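Local coordinates for protein pectate lyase (Bacillus subtilis, PDB 5AMV) that cleaves polygalacturonate, the backbone of pectin, by calcium-dependent elimination, releasing oligosaccharides with unsaturated non-reducing ends, at residues V324-V338 / L351-L365. Sequence-based numbering, arbitrary orientation.
Sequences VIDVPGLSAAKTISV and LLNGTQINASAANGL
Val-327 O takes two N-H groups from opposite faces of its carbonyl plane: Leu-330 N, closing a type II turn, and the side-chain amide ND2 of Asn-353. The Asn-353 ND2 to Val-327 O bond is 2.8 Å and 160° at the hydrogen, with the donor well above the carbonyl plane. Asn-353 OD1 takes a weak bond from Val-327 N, and a water joins ND2 to Leu-330 O. Just before this turn the backbones pair as parallel strands: Ile-325 N donates to Leu-351 O (2.8 Å) and Ile-325 O accepts from Asn-353 N. This pairing adds a strand at the C-terminal end of the parallel beta-helix of polysaccharide lyase family 1. On the face shared with Ile-325, the Leu-352 torsion (chi1 173°) swings both methyls toward 324-338, CD1 3.8 Å from Ile-325 CG2, CD2 over the backbone between Leu-330 O and Ala-332 N and also reaching Thr-335 CG2. Asn-363 ND2 spends both hydrogens, on Ala-359 O of its own short helix and, 3.0 Å away in the carbonyl plane, on Ala-333 O; Ile-336 CD1 packs 3.3 Å from the same nitrogen. A leucine in place of Asn-363 would probably leave both carbonyls without this donor and untie the helix from the 3-10 segment 333-335. Beyond it, Leu-365 CD1 meets Val-338 CG2 tip to tip.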
loop_
_atom_site.group_PDB
_atom_site.type_symbol
_atom_site.label_atom_id
_atom_site.label_comp_id
_atom_site.label_asym_id
_atom_site.label_seq_id
_atom_site.Cartn_x
_atom_site.Cartn_y
_atom_site.Cartn_z
ATOM N N VAL A 324 0.640 -18.477 5.282
ATOM C CA VAL A 324 -0.354 -19.477 4.827
ATOM C C VAL A 324 -1.075 -18.918 3.591
ATOM O O VAL A 324 -1.600 -17.792 3.668
ATOM C CB VAL A 324 -1.353 -19.710 5.981
ATOM C CG1 VAL A 324 -2.520 -20.685 5.529
ATOM C CG2 VAL A 324 -0.628 -20.316 7.177
ATOM N N ILE A 325 -1.110 -19.688 2.488
ATOM C CA ILE A 325 -1.702 -19.259 1.227
ATOM C C ILE A 325 -2.789 -20.256 0.849
ATOM O O ILE A 325 -2.485 -21.452 0.644
ATOM C CB ILE A 325 -0.606 -19.177 0.113
ATOM C CG1 ILE A 325 0.480 -18.159 0.516
ATOM C CG2 ILE A 325 -1.216 -18.759 -1.218
ATOM C CD1 ILE A 325 1.707 -18.231 -0.421
ATOM N N ASP A 326 -4.041 -19.799 0.767
ATOM C CA ASP A 326 -5.126 -20.657 0.284
ATOM C C ASP A 326 -5.658 -20.159 -1.059
ATOM O O ASP A 326 -6.550 -19.270 -1.134
ATOM C CB ASP A 326 -6.246 -20.731 1.301
ATOM C CG ASP A 326 -5.877 -21.624 2.519
ATOM O OD1 ASP A 326 -4.977 -22.474 2.385
ATOM O OD2 ASP A 326 -6.492 -21.435 3.567
ATOM N N VAL A 327 -5.123 -20.756 -2.120
ATOM C CA VAL A 327 -5.521 -20.464 -3.501
ATOM C C VAL A 327 -5.685 -21.839 -4.170
ATOM O O VAL A 327 -4.718 -22.438 -4.606
ATOM C CB VAL A 327 -4.462 -19.574 -4.230
ATOM C CG1 VAL A 327 -4.864 -19.302 -5.700
ATOM C CG2 VAL A 327 -4.301 -18.215 -3.466
ATOM N N PRO A 328 -6.917 -22.324 -4.237
ATOM C CA PRO A 328 -7.127 -23.718 -4.722
ATOM C C PRO A 328 -6.484 -23.939 -6.084
ATOM O O PRO A 328 -6.587 -23.071 -6.978
ATOM C CB PRO A 328 -8.658 -23.811 -4.805
ATOM C CG PRO A 328 -9.104 -22.953 -3.621
ATOM C CD PRO A 328 -8.158 -21.749 -3.656
ATOM N N GLY A 329 -5.764 -25.043 -6.231
ATOM C CA GLY A 329 -5.233 -25.420 -7.559
ATOM C C GLY A 329 -3.898 -24.798 -7.940
ATOM O O GLY A 329 -3.341 -25.142 -8.991
ATOM N N LEU A 330 -3.377 -23.902 -7.096
ATOM C CA LEU A 330 -2.079 -23.259 -7.323
ATOM C C LEU A 330 -0.928 -24.234 -7.078
ATOM O O LEU A 330 -0.980 -25.068 -6.171
ATOM C CB LEU A 330 -1.939 -22.031 -6.390
ATOM C CG LEU A 330 -0.894 -21.000 -6.809
ATOM C CD1 LEU A 330 -1.325 -20.178 -7.995
ATOM C CD2 LEU A 330 -0.562 -20.115 -5.625
ATOM N N SER A 331 0.100 -24.137 -7.914
ATOM C CA SER A 331 1.374 -24.805 -7.649
ATOM C C SER A 331 2.260 -24.033 -6.660
ATOM O O SER A 331 2.175 -22.792 -6.557
ATOM C CB SER A 331 2.119 -25.020 -8.964
ATOM O OG SER A 331 2.598 -23.763 -9.452
ATOM N N ALA A 332 3.114 -24.756 -5.939
ATOM C CA ALA A 332 4.110 -24.141 -5.059
ATOM C C ALA A 332 4.913 -23.035 -5.754
ATOM O O ALA A 332 5.135 -21.973 -5.160
ATOM C CB ALA A 332 5.054 -25.197 -4.462
ATOM N N ALA A 333 5.331 -23.259 -7.005
ATOM C CA ALA A 333 6.187 -22.264 -7.666
ATOM C C ALA A 333 5.446 -20.930 -7.870
ATOM O O ALA A 333 6.053 -19.847 -7.800
ATOM C CB ALA A 333 6.738 -22.824 -9.030
ATOM N N LYS A 334 4.138 -21.017 -8.147
ATOM C CA LYS A 334 3.348 -19.861 -8.578
ATOM C C LYS A 334 2.884 -19.001 -7.412
ATOM O O LYS A 334 2.224 -17.959 -7.619
ATOM C CB LYS A 334 2.146 -20.307 -9.414
ATOM C CG LYS A 334 2.545 -20.894 -10.798
ATOM C CD LYS A 334 3.467 -19.990 -11.582
ATOM C CE LYS A 334 2.706 -18.826 -12.261
ATOM N NZ LYS A 334 3.632 -17.677 -12.625
ATOM N N THR A 335 3.248 -19.421 -6.202
ATOM C CA THR A 335 3.005 -18.576 -5.026
ATOM C C THR A 335 3.797 -17.268 -5.105
ATOM O O THR A 335 3.440 -16.250 -4.455
ATOM C CB THR A 335 3.379 -19.276 -3.712
ATOM O OG1 THR A 335 4.765 -19.642 -3.741
ATOM C CG2 THR A 335 2.485 -20.500 -3.461
ATOM N N ILE A 336 4.895 -17.278 -5.852
ATOM C CA ILE A 336 5.728 -16.062 -6.004
ATOM C C ILE A 336 5.939 -15.729 -7.476
ATOM O O ILE A 336 5.621 -16.552 -8.380
ATOM C CB ILE A 336 7.093 -16.197 -5.255
ATOM C CG1 ILE A 336 8.054 -17.093 -6.083
ATOM C CG2 ILE A 336 6.833 -16.697 -3.818
ATOM C CD1 ILE A 336 9.412 -17.323 -5.432
ATOM N N SER A 337 6.436 -14.513 -7.733
ATOM C CA SER A 337 6.865 -14.140 -9.075
ATOM C C SER A 337 8.295 -13.605 -8.944
ATOM O O SER A 337 8.574 -12.768 -8.095
ATOM C CB SER A 337 5.953 -13.082 -9.692
ATOM O OG SER A 337 6.317 -12.826 -11.061
ATOM N N VAL A 338 9.194 -14.142 -9.773
ATOM C CA VAL A 338 10.623 -13.774 -9.789
ATOM C C VAL A 338 10.920 -12.821 -10.946
ATOM O O VAL A 338 10.584 -13.087 -12.116
ATOM C CB VAL A 338 11.520 -15.039 -9.892
ATOM C CG1 VAL A 338 12.972 -14.590 -9.752
ATOM C CG2 VAL A 338 11.163 -16.062 -8.775
ATOM N N LEU A 351 2.648 -22.719 4.088
ATOM C CA LEU A 351 1.615 -23.664 3.769
ATOM C C LEU A 351 0.849 -23.171 2.558
ATOM O O LEU A 351 0.496 -21.981 2.497
ATOM C CB LEU A 351 0.623 -23.810 4.913
ATOM C CG LEU A 351 1.124 -24.343 6.257
ATOM C CD1 LEU A 351 -0.064 -24.465 7.254
ATOM C CD2 LEU A 351 1.924 -25.698 6.085
ATOM N N LEU A 352 0.588 -24.072 1.616
ATOM C CA LEU A 352 -0.208 -23.755 0.406
ATOM C C LEU A 352 -1.345 -24.763 0.384
ATOM O O LEU A 352 -1.090 -25.983 0.184
ATOM C CB LEU A 352 0.632 -23.941 -0.860
ATOM C CG LEU A 352 -0.162 -23.791 -2.174
ATOM C CD1 LEU A 352 -0.811 -22.390 -2.262
ATOM C CD2 LEU A 352 0.750 -23.990 -3.436
ATOM N N ASN A 353 -2.569 -24.276 0.591
ATOM C CA ASN A 353 -3.730 -25.170 0.609
ATOM C C ASN A 353 -3.511 -26.303 1.590
ATOM O O ASN A 353 -3.826 -27.451 1.304
ATOM C CB ASN A 353 -4.059 -25.662 -0.792
ATOM C CG ASN A 353 -4.314 -24.485 -1.738
ATOM O OD1 ASN A 353 -5.017 -23.548 -1.356
ATOM N ND2 ASN A 353 -3.741 -24.521 -2.932
ATOM N N GLY A 354 -2.880 -25.961 2.720
ATOM C CA GLY A 354 -2.646 -26.878 3.801
ATOM C C GLY A 354 -1.368 -27.712 3.657
ATOM O O GLY A 354 -1.025 -28.415 4.612
ATOM N N THR A 355 -0.733 -27.711 2.477
ATOM C CA THR A 355 0.458 -28.526 2.237
ATOM C C THR A 355 1.701 -27.709 2.572
ATOM O O THR A 355 1.829 -26.580 2.099
ATOM C CB THR A 355 0.513 -28.919 0.786
ATOM O OG1 THR A 355 -0.606 -29.749 0.492
ATOM C CG2 THR A 355 1.765 -29.661 0.448
ATOM N N GLN A 356 2.617 -28.279 3.364
ATOM C CA GLN A 356 3.937 -27.628 3.578
ATOM C C GLN A 356 4.726 -27.572 2.255
ATOM O O GLN A 356 4.961 -28.589 1.598
ATOM C CB GLN A 356 4.791 -28.359 4.616
ATOM C CG GLN A 356 4.136 -28.629 5.950
ATOM C CD GLN A 356 5.106 -29.351 6.935
ATOM O OE1 GLN A 356 5.336 -30.562 6.849
ATOM N NE2 GLN A 356 5.669 -28.583 7.870
ATOM N N ILE A 357 5.151 -26.376 1.864
ATOM C CA ILE A 357 5.873 -26.218 0.610
ATOM C C ILE A 357 7.106 -25.384 0.889
ATOM O O ILE A 357 7.225 -24.800 1.965
ATOM C CB ILE A 357 5.047 -25.522 -0.532
ATOM C CG1 ILE A 357 4.585 -24.124 -0.123
ATOM C CG2 ILE A 357 3.823 -26.396 -0.901
ATOM C CD1 ILE A 357 4.308 -23.206 -1.323
ATOM N N ASN A 358 7.990 -25.338 -0.103
ATOM C CA ASN A 358 9.103 -24.392 -0.044
ATOM C C ASN A 358 9.117 -23.608 -1.321
ATOM O O ASN A 358 9.535 -24.064 -2.393
ATOM C CB ASN A 358 10.481 -25.001 0.218
ATOM C CG ASN A 358 11.484 -23.930 0.637
ATOM O OD1 ASN A 358 12.029 -23.208 -0.204
ATOM N ND2 ASN A 358 11.653 -23.766 1.956
ATOM N N ALA A 359 8.636 -22.377 -1.203
ATOM C CA ALA A 359 8.457 -21.526 -2.383
ATOM C C ALA A 359 9.764 -21.181 -3.088
ATOM O O ALA A 359 9.848 -21.140 -4.318
ATOM C CB ALA A 359 7.742 -20.207 -1.951
ATOM N N SER A 360 10.766 -20.877 -2.272
ATOM C CA SER A 360 12.079 -20.513 -2.781
ATOM C C SER A 360 12.676 -21.676 -3.604
ATOM O O SER A 360 13.038 -21.496 -4.751
ATOM C CB SER A 360 12.986 -20.234 -1.593
ATOM O OG SER A 360 14.228 -19.797 -2.053
ATOM N N ALA A 361 12.658 -22.866 -3.009
ATOM C CA ALA A 361 13.240 -24.050 -3.614
ATOM C C ALA A 361 12.485 -24.392 -4.895
ATOM O O ALA A 361 13.087 -24.805 -5.889
ATOM C CB ALA A 361 13.168 -25.205 -2.638
ATOM N N ALA A 362 11.164 -24.209 -4.866
ATOM C CA ALA A 362 10.294 -24.503 -6.021
ATOM C C ALA A 362 10.610 -23.628 -7.229
ATOM O O ALA A 362 10.245 -23.939 -8.390
ATOM C CB ALA A 362 8.805 -24.389 -5.612
ATOM N N ASN A 363 11.308 -22.513 -6.957
ATOM C CA ASN A 363 11.668 -21.566 -7.996
ATOM C C ASN A 363 13.173 -21.542 -8.271
ATOM O O ASN A 363 13.646 -20.710 -9.023
ATOM C CB ASN A 363 11.189 -20.156 -7.617
ATOM C CG ASN A 363 9.713 -19.968 -7.904
ATOM O OD1 ASN A 363 9.356 -19.587 -9.012
ATOM N ND2 ASN A 363 8.857 -20.245 -6.920
ATOM N N GLY A 364 13.882 -22.474 -7.641
ATOM C CA GLY A 364 15.327 -22.619 -7.800
ATOM C C GLY A 364 16.125 -21.419 -7.306
ATOM O O GLY A 364 17.189 -21.139 -7.835
ATOM N N LEU A 365 15.597 -20.682 -6.326
ATOM C CA LEU A 365 16.287 -19.479 -5.834
ATOM C C LEU A 365 17.266 -19.887 -4.740
ATOM O O LEU A 365 17.202 -21.025 -4.257
ATOM C CB LEU A 365 15.262 -18.490 -5.241
ATOM C CG LEU A 365 14.279 -17.915 -6.254
ATOM C CD1 LEU A 365 13.190 -17.142 -5.523
ATOM C CD2 LEU A 365 14.980 -17.014 -7.288
HETATM O O HOH W 1 -2.695 -23.327 3.592
HETATM O O HOH W 2 -2.358 -26.705 -4.329
HETATM O O HOH W 3 7.238 -18.237 -10.016
#